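Local coordinates for nitrogenase iron-molybdenum cofactor biosynthesis protein NifB (Methanothermobacter thermautotrophicus, PDB 7JMA) that probably carries out the radical SAM-dependent carbide insertion that fuses two [4Fe-4S] clusters into the [8Fe-9S-C] precursor of the nitrogenase iron-molybdenum cofactor, at residues A[204-209]-A[219-224]. Sequence-based numbering, arbitrary orientation.
Sequences EHIVDI and SLMNII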
loop_
_atom_site.group_PDB
_atom_site.type_symbol
_atom_site.label_atom_id
_atom_site.label_comp_id
_atom_site.label_asym_id
_atom_site.label_seq_id
_atom_site.Cartn_x
_atom_site.Cartn_y
_atom_site.Cartn_z
ATOM N N GLU A 204 12.085 -6.206 -15.349
ATOM C CA GLU A 204 11.411 -7.086 -16.294
ATOM C C GLU A 204 10.331 -7.926 -15.631
ATOM O O GLU A 204 9.668 -8.721 -16.307
ATOM C CB GLU A 204 12.425 -7.999 -16.980
ATOM C CG GLU A 204 13.452 -7.254 -17.815
ATOM C CD GLU A 204 14.653 -8.112 -18.148
ATOM O OE1 GLU A 204 14.481 -9.341 -18.299
ATOM O OE2 GLU A 204 15.768 -7.561 -18.258
ATOM N N HIS A 205 10.137 -7.749 -14.332
ATOM C CA HIS A 205 9.217 -8.529 -13.528
ATOM C C HIS A 205 7.907 -7.799 -13.260
ATOM O O HIS A 205 6.954 -8.416 -12.769
ATOM C CB HIS A 205 9.914 -8.881 -12.205
ATOM C CG HIS A 205 9.075 -9.663 -11.255
ATOM N ND1 HIS A 205 8.552 -10.898 -11.569
ATOM C CD2 HIS A 205 8.686 -9.399 -9.984
ATOM C CE1 HIS A 205 7.865 -11.354 -10.536
ATOM N NE2 HIS A 205 7.931 -10.464 -9.563
ATOM N N ILE A 206 7.832 -6.509 -13.592
ATOM C CA ILE A 206 6.655 -5.721 -13.250
ATOM C C ILE A 206 5.416 -6.233 -13.977
ATOM O O ILE A 206 4.316 -6.200 -13.418
ATOM C CB ILE A 206 6.912 -4.231 -13.539
ATOM C CG1 ILE A 206 8.180 -3.752 -12.822
ATOM C CG2 ILE A 206 5.725 -3.395 -13.126
ATOM C CD1 ILE A 206 8.068 -3.718 -11.335
ATOM N N VAL A 207 5.554 -6.725 -15.212
ATOM C CA VAL A 207 4.364 -7.221 -15.904
ATOM C C VAL A 207 3.861 -8.512 -15.257
ATOM O O VAL A 207 2.657 -8.804 -15.290
ATOM C CB VAL A 207 4.628 -7.409 -17.411
ATOM C CG1 VAL A 207 4.585 -6.069 -18.129
ATOM C CG2 VAL A 207 5.960 -8.089 -17.641
ATOM N N ASP A 208 4.758 -9.305 -14.660
ATOM C CA ASP A 208 4.316 -10.466 -13.889
ATOM C C ASP A 208 3.500 -10.031 -12.682
ATOM O O ASP A 208 2.463 -10.633 -12.372
ATOM C CB ASP A 208 5.512 -11.304 -13.432
ATOM C CG ASP A 208 6.383 -11.758 -14.579
ATOM O OD1 ASP A 208 5.829 -12.253 -15.582
ATOM O OD2 ASP A 208 7.621 -11.624 -14.469
ATOM N N ILE A 209 3.964 -8.994 -11.975
ATOM C CA ILE A 209 3.169 -8.430 -10.887
ATOM C C ILE A 209 1.786 -8.054 -11.397
ATOM O O ILE A 209 0.763 -8.424 -10.811
ATOM C CB ILE A 209 3.876 -7.211 -10.269
ATOM C CG1 ILE A 209 5.238 -7.601 -9.694
ATOM C CG2 ILE A 209 3.016 -6.605 -9.150
ATOM C CD1 ILE A 209 6.021 -6.405 -9.223
ATOM N N SER A 219 -7.561 -3.002 -9.435
ATOM C CA SER A 219 -8.151 -2.120 -10.436
ATOM C C SER A 219 -7.153 -1.260 -11.186
ATOM O O SER A 219 -7.444 -0.848 -12.314
ATOM C CB SER A 219 -9.193 -1.190 -9.803
ATOM O OG SER A 219 -10.333 -1.918 -9.357
ATOM N N LEU A 220 -5.995 -0.986 -10.590
ATOM C CA LEU A 220 -5.089 0.012 -11.127
ATOM C C LEU A 220 -3.705 -0.308 -10.593
ATOM O O LEU A 220 -3.572 -0.828 -9.491
ATOM C CB LEU A 220 -5.538 1.417 -10.709
ATOM C CG LEU A 220 -4.697 2.622 -11.093
ATOM C CD1 LEU A 220 -4.790 2.841 -12.588
ATOM C CD2 LEU A 220 -5.199 3.840 -10.337
ATOM N N MET A 221 -2.696 -0.031 -11.401
ATOM C CA MET A 221 -1.315 -0.142 -10.960
ATOM C C MET A 221 -0.635 1.206 -11.089
ATOM O O MET A 221 -0.855 1.935 -12.057
ATOM C CB MET A 221 -0.559 -1.181 -11.762
ATOM C CG MET A 221 0.578 -1.770 -10.987
ATOM S SD MET A 221 0.926 -3.434 -11.538
ATOM C CE MET A 221 2.688 -3.265 -11.761
ATOM N N ASN A 222 0.209 1.523 -10.118
ATOM C CA ASN A 222 0.993 2.750 -10.127
ATOM C C ASN A 222 2.449 2.325 -10.059
ATOM O O ASN A 222 2.881 1.767 -9.045
ATOM C CB ASN A 222 0.612 3.649 -8.950
ATOM C CG ASN A 222 1.284 5.009 -9.005
ATOM O OD1 ASN A 222 1.820 5.418 -10.036
ATOM N ND2 ASN A 222 1.256 5.719 -7.886
ATOM N N ILE A 223 3.189 2.554 -11.142
ATOM C CA ILE A 223 4.619 2.267 -11.181
ATOM C C ILE A 223 5.358 3.470 -10.615
ATOM O O ILE A 223 5.233 4.586 -11.133
ATOM C CB ILE A 223 5.099 1.957 -12.607
ATOM C CG1 ILE A 223 4.079 1.104 -13.357
ATOM C CG2 ILE A 223 6.454 1.256 -12.567
ATOM C CD1 ILE A 223 3.962 -0.294 -12.818
ATOM N N ILE A 224 6.127 3.243 -9.565
ATOM C CA ILE A 224 6.871 4.285 -8.863
ATOM C C ILE A 224 8.355 4.036 -9.110
ATOM O O ILE A 224 8.818 2.909 -8.914
ATOM C CB ILE A 224 6.568 4.280 -7.352
ATOM C CG1 ILE A 224 5.071 4.473 -7.109
ATOM C CG2 ILE A 224 7.388 5.351 -6.641
ATOM C CD1 ILE A 224 4.485 5.612 -7.898
#
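Met221 reaches from strand 220-225 to the first turn of helix 206-216, where its methyl group settles among Ile206, Ile209 and Ile223. From CB, which leaves the strand on the helix side, the chain continues with CG anti to the backbone N (chi1 -153°). SD comes next and stays at a loose 4.5 Å from Ile209 CG2. A bend at chi3 (130°) then swings CE toward Ile206, whose CG2 it meets at 3.3 Å, closer than an ordinary carbon-carbon contact. CE also lies 3.4 Å from Ile223 CD1 and 3.7 Å from Ile206 O, whereas Ile209 CG2, 4.3 Å from CE, is peripheral. Ile223 CD1 in turn sits 3.6 Å from Ile206 CG2, the two side chains running past each other in opposite directions, and the three methyls are thus in mutual contact. His205 ND1 donates a bent hydrogen bond to the anti lone pair of Asp208 OD2, which is tilted from the imidazole plane, while His205 NE2 is hydrogen-bonded to Val145 N. The apolar cluster extends to Leu197 of strand 190-197 and Val250 of helix 240-251, both touching Ile206. It joins the helix and second strand of a beta-alpha-beta unit at the edge of the parallel sheet of this radical SAM fold. Between these segments the helix start is held to the strand by apolar burial, without directional bonds.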